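Local structure of glutamine cyclotransferase (Tannerella forsythia, 6QRO) at residues 35-40 / 58-63; 260-263 / 268-271. The protein probably converts N-terminal glutamine of peptides to pyroglutamate as a zinc-dependent, mammalian-like type II glutaminyl cyclase. All coordinates share one frame; numbering follows the deposited sequence.

Interaction 1: 35-40 / 58-63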
# COMPACT_ATOMS: atom_id res chain seq x y z
N TYR A 35 1.74 -14.06 -2.82
CA TYR A 35 1.88 -14.62 -1.48
C TYR A 35 3.35 -14.80 -1.11
O TYR A 35 3.77 -14.43 -0.01
CB TYR A 35 1.12 -15.96 -1.42
CG TYR A 35 1.02 -16.57 -0.02
CD1 TYR A 35 2.14 -17.10 0.62
CD2 TYR A 35 -0.19 -16.58 0.68
CE1 TYR A 35 2.06 -17.62 1.90
CE2 TYR A 35 -0.28 -17.11 1.97
CZ TYR A 35 0.85 -17.63 2.56
OH TYR A 35 0.80 -18.15 3.83
N ALA A 36 4.16 -15.34 -2.03
CA ALA A 36 5.58 -15.52 -1.74
C ALA A 36 6.32 -14.18 -1.59
O ALA A 36 7.24 -14.07 -0.78
CB ALA A 36 6.22 -16.39 -2.82
N TYR A 37 5.93 -13.15 -2.35
CA TYR A 37 6.52 -11.83 -2.21
C TYR A 37 6.21 -11.21 -0.84
O TYR A 37 7.07 -10.56 -0.24
CB TYR A 37 6.01 -10.92 -3.33
CG TYR A 37 6.64 -11.08 -4.69
CD1 TYR A 37 8.02 -11.17 -4.85
CD2 TYR A 37 5.85 -11.16 -5.83
CE1 TYR A 37 8.59 -11.31 -6.13
CE2 TYR A 37 6.40 -11.31 -7.10
CZ TYR A 37 7.77 -11.38 -7.24
OH TYR A 37 8.31 -11.54 -8.49
N ILE A 38 4.98 -11.39 -0.35
CA ILE A 38 4.65 -10.99 1.02
C ILE A 38 5.53 -11.74 2.01
O ILE A 38 6.11 -11.14 2.93
CB ILE A 38 3.16 -11.24 1.32
CG1 ILE A 38 2.25 -10.43 0.40
CG2 ILE A 38 2.84 -10.95 2.79
CD1 ILE A 38 0.75 -10.78 0.64
N GLU A 39 5.63 -13.07 1.85
CA GLU A 39 6.42 -13.90 2.75
C GLU A 39 7.88 -13.48 2.72
O GLU A 39 8.56 -13.50 3.75
CB GLU A 39 6.27 -15.37 2.33
CG GLU A 39 6.67 -16.47 3.35
CD GLU A 39 8.16 -16.76 3.43
OE1 GLU A 39 8.93 -16.44 2.51
OE2 GLU A 39 8.56 -17.32 4.46
N ARG A 40 8.37 -13.07 1.55
CA ARG A 40 9.78 -12.71 1.43
C ARG A 40 10.07 -11.44 2.22
O ARG A 40 11.08 -11.37 2.92
CB ARG A 40 10.18 -12.52 -0.04
CG ARG A 40 10.25 -13.81 -0.87
CD ARG A 40 11.54 -14.61 -0.67
NE ARG A 40 12.76 -13.81 -0.61
CZ ARG A 40 13.62 -13.66 -1.62
NH1 ARG A 40 14.73 -12.94 -1.48
NH2 ARG A 40 13.38 -14.25 -2.79
N ALA A 58 14.49 -2.91 1.40
CA ALA A 58 14.57 -1.86 0.39
C ALA A 58 15.29 -2.34 -0.87
O ALA A 58 14.82 -2.10 -2.00
CB ALA A 58 15.26 -0.63 0.96
N ASP A 59 16.46 -2.98 -0.72
CA ASP A 59 17.14 -3.55 -1.88
C ASP A 59 16.26 -4.57 -2.57
O ASP A 59 16.17 -4.59 -3.80
CB ASP A 59 18.48 -4.20 -1.51
CG ASP A 59 19.58 -3.21 -1.32
OD1 ASP A 59 19.47 -2.09 -1.82
OD2 ASP A 59 20.60 -3.56 -0.70
N TYR A 60 15.60 -5.41 -1.79
CA TYR A 60 14.81 -6.49 -2.36
C TYR A 60 13.66 -5.93 -3.19
O TYR A 60 13.46 -6.35 -4.34
CB TYR A 60 14.31 -7.39 -1.24
CG TYR A 60 13.36 -8.42 -1.71
CD1 TYR A 60 13.80 -9.49 -2.48
CD2 TYR A 60 12.01 -8.35 -1.39
CE1 TYR A 60 12.93 -10.44 -2.92
CE2 TYR A 60 11.13 -9.31 -1.83
CZ TYR A 60 11.60 -10.34 -2.60
OH TYR A 60 10.72 -11.30 -3.03
N LEU A 61 12.93 -4.95 -2.65
CA LEU A 61 11.79 -4.40 -3.36
C LEU A 61 12.20 -3.70 -4.66
O LEU A 61 11.65 -3.97 -5.72
CB LEU A 61 11.05 -3.42 -2.46
CG LEU A 61 10.38 -4.10 -1.27
CD1 LEU A 61 9.71 -3.03 -0.41
CD2 LEU A 61 9.37 -5.10 -1.80
N ALA A 62 13.20 -2.81 -4.58
CA ALA A 62 13.66 -2.12 -5.78
C ALA A 62 14.26 -3.08 -6.80
O ALA A 62 14.02 -2.95 -8.01
CB ALA A 62 14.67 -1.04 -5.39
N GLY A 63 15.02 -4.07 -6.33
CA GLY A 63 15.60 -5.04 -7.25
C GLY A 63 14.55 -5.79 -8.04
O GLY A 63 14.69 -5.96 -9.26
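Arg40 folds its side chain around the phenol end of Tyr60. Arg40 CB lies 3.3 Å from Tyr60 OH and close to Tyr60 CZ. The next carbon, Arg40 CG, is also 3.3 Å from Tyr60 OH. Arg40 CD lies 4.1 Å from Tyr60 OH, and Arg40 NE 4.0 Å from it. The chain bends at chi2 (-80°) and chi3 (-42°), which brings the guanidinium back to the CE1 side of the phenol. There Arg40 CZ is 3.5 Å from Tyr60 CE1, and Arg40 NH1 is 3.4 Å from the same carbon. Tyr60 CE1 sits under one guanidinium face, offset toward its rim, with the two planes 40° apart. The Tyr60 hydroxyl also meets the edge of the Tyr37 ring, nearly in its plane, with Tyr60 OH 3.3 Å from Tyr37 CD1. No hydrogen bond joins the segments. Tyr37 OH makes weak hydrogen bonds to Glu64 and His68, farther along the partner helix and just beyond it. This is surface helix-helix packing, in which two N-terminal helices, 31-43 and 52-67, meet through side chains on the outside of an alpha/beta fold.

Interaction 2: 260-263 / 268-271; sequences YVIQ and PCLD
The carbonyl oxygen of Cys269 is a polar atom met across this contact, and what meets it is a methyl group: Ile262 CD1 lies 3.4 Å from Cys269 O. No hydrogen bond links the two segments, and all three touching residues are buried.

Ile262 runs along the backbone of the cysteine. Its CG1 packs 3.5 Å from Cys269 CB and 3.7 Å from Cys269 N. With chi2 extended at 165°, the chain continues alongside the strand and ends at the carbonyl. The isoleucine thus spans the cysteine from its amide to its carbonyl.

The sulfur has a different neighbour. Val261 CG1 is 3.5 Å from Cys269 SG, and Val261 CB is 4.0 Å from Cys269 SG. Val261 places CG1 opposite its backbone N (chi1 170°), and it is this methyl that reaches the sulfur. The contact is apolar packing, with Cys269 touching two successive residues of the helix, Val261 by its sulfur and Ile262 by its CB.

Successive strand residues face opposite ways: Cys269 points to helix 257-265, while Leu270 points away and touches Tyr229 and Val233 of helix 227-239. The backbone of Leu270 is hydrogen-bonded to Gly203 and Leu205, which ties the strand to its parallel neighbour 203-207. On the helix side, Val261 also touches Trp189 of helix 184-191, so it is packed from more than one direction.

The chain leaves helix 257-265, turns within a few residues and enters strand 269-273, the outermost strand at this end of the sheet. A helix packed on the strand that follows it, with another helix on the strand's other face, is characteristic of the three-layer alpha/beta fold of the M28 peptidase family.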
# COMPACT_ATOMS: atom_id res chain seq x y z
N TYR A 260 -2.40 12.09 1.15
CA TYR A 260 -1.30 13.00 0.89
C TYR A 260 -0.91 13.09 -0.59
O TYR A 260 -0.37 14.12 -1.01
CB TYR A 260 -0.14 12.59 1.78
CG TYR A 260 -0.51 12.75 3.24
CD1 TYR A 260 -0.49 14.01 3.85
CD2 TYR A 260 -0.95 11.68 3.99
CE1 TYR A 260 -0.85 14.17 5.18
CE2 TYR A 260 -1.31 11.83 5.32
CZ TYR A 260 -1.26 13.08 5.91
OH TYR A 260 -1.61 13.24 7.22
N VAL A 261 -1.21 12.07 -1.39
CA VAL A 261 -0.97 12.19 -2.83
C VAL A 261 -2.06 13.04 -3.48
O VAL A 261 -1.79 13.84 -4.38
CB VAL A 261 -0.85 10.79 -3.48
CG1 VAL A 261 -0.85 10.91 -5.01
CG2 VAL A 261 0.43 10.08 -3.02
N ILE A 262 -3.31 12.88 -3.02
CA ILE A 262 -4.41 13.74 -3.45
C ILE A 262 -4.10 15.19 -3.11
O ILE A 262 -4.22 16.08 -3.96
CB ILE A 262 -5.75 13.30 -2.81
CG1 ILE A 262 -6.25 11.98 -3.40
CG2 ILE A 262 -6.79 14.41 -2.92
CD1 ILE A 262 -7.36 11.33 -2.59
N GLN A 263 -3.71 15.45 -1.86
CA GLN A 263 -3.40 16.81 -1.45
C GLN A 263 -2.31 17.43 -2.32
O GLN A 263 -2.46 18.54 -2.83
CB GLN A 263 -2.98 16.81 0.02
CG GLN A 263 -2.23 18.06 0.46
CD GLN A 263 -1.84 18.01 1.92
OE1 GLN A 263 -0.70 18.29 2.28
NE2 GLN A 263 -2.79 17.63 2.77
N PRO A 268 -6.54 12.23 -8.52
CA PRO A 268 -7.61 11.47 -7.86
C PRO A 268 -7.10 10.09 -7.48
O PRO A 268 -6.64 9.32 -8.32
CB PRO A 268 -8.72 11.42 -8.92
CG PRO A 268 -8.07 11.75 -10.21
CD PRO A 268 -6.89 12.60 -9.91
N CYS A 269 -7.19 9.79 -6.18
CA CYS A 269 -6.64 8.56 -5.64
C CYS A 269 -7.70 7.84 -4.82
O CYS A 269 -8.49 8.46 -4.10
CB CYS A 269 -5.40 8.83 -4.76
SG CYS A 269 -3.97 9.49 -5.65
N LEU A 270 -7.69 6.51 -4.93
CA LEU A 270 -8.59 5.65 -4.18
C LEU A 270 -7.76 4.74 -3.29
O LEU A 270 -6.57 4.51 -3.55
CB LEU A 270 -9.49 4.82 -5.14
CG LEU A 270 -8.84 3.80 -6.07
CD1 LEU A 270 -8.99 2.41 -5.47
CD2 LEU A 270 -9.39 3.85 -7.51
N ASP A 271 -8.38 4.29 -2.21
CA ASP A 271 -7.74 3.37 -1.27
C ASP A 271 -8.54 2.08 -1.27
O ASP A 271 -9.75 2.09 -1.05
CB ASP A 271 -7.66 3.97 0.14
CG ASP A 271 -6.70 3.20 1.05
OD1 ASP A 271 -6.10 2.19 0.61
OD2 ASP A 271 -6.50 3.65 2.20

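Interactions 1 and 2 lie on opposite sides of the centre of the chain. Their centres are 25 Å apart, and their nearest atoms are about 15 Å apart, so they do not touch. They follow one another along the sequence. Interaction 1 joins two helices at the surface, whereas interaction 2 is buried and joins a helix to an outermost strand of the central sheet. Neither is at the zinc site of Asp134, Asp167 and His288. Interaction 1 has an indirect tie to it: Tyr37 and Leu61 rest on helix 132-151, which carries Asp134 near its start. In 260-263 / 268-271, the strand belongs to the same sheet that helix 52-67 touches at strand 86-96.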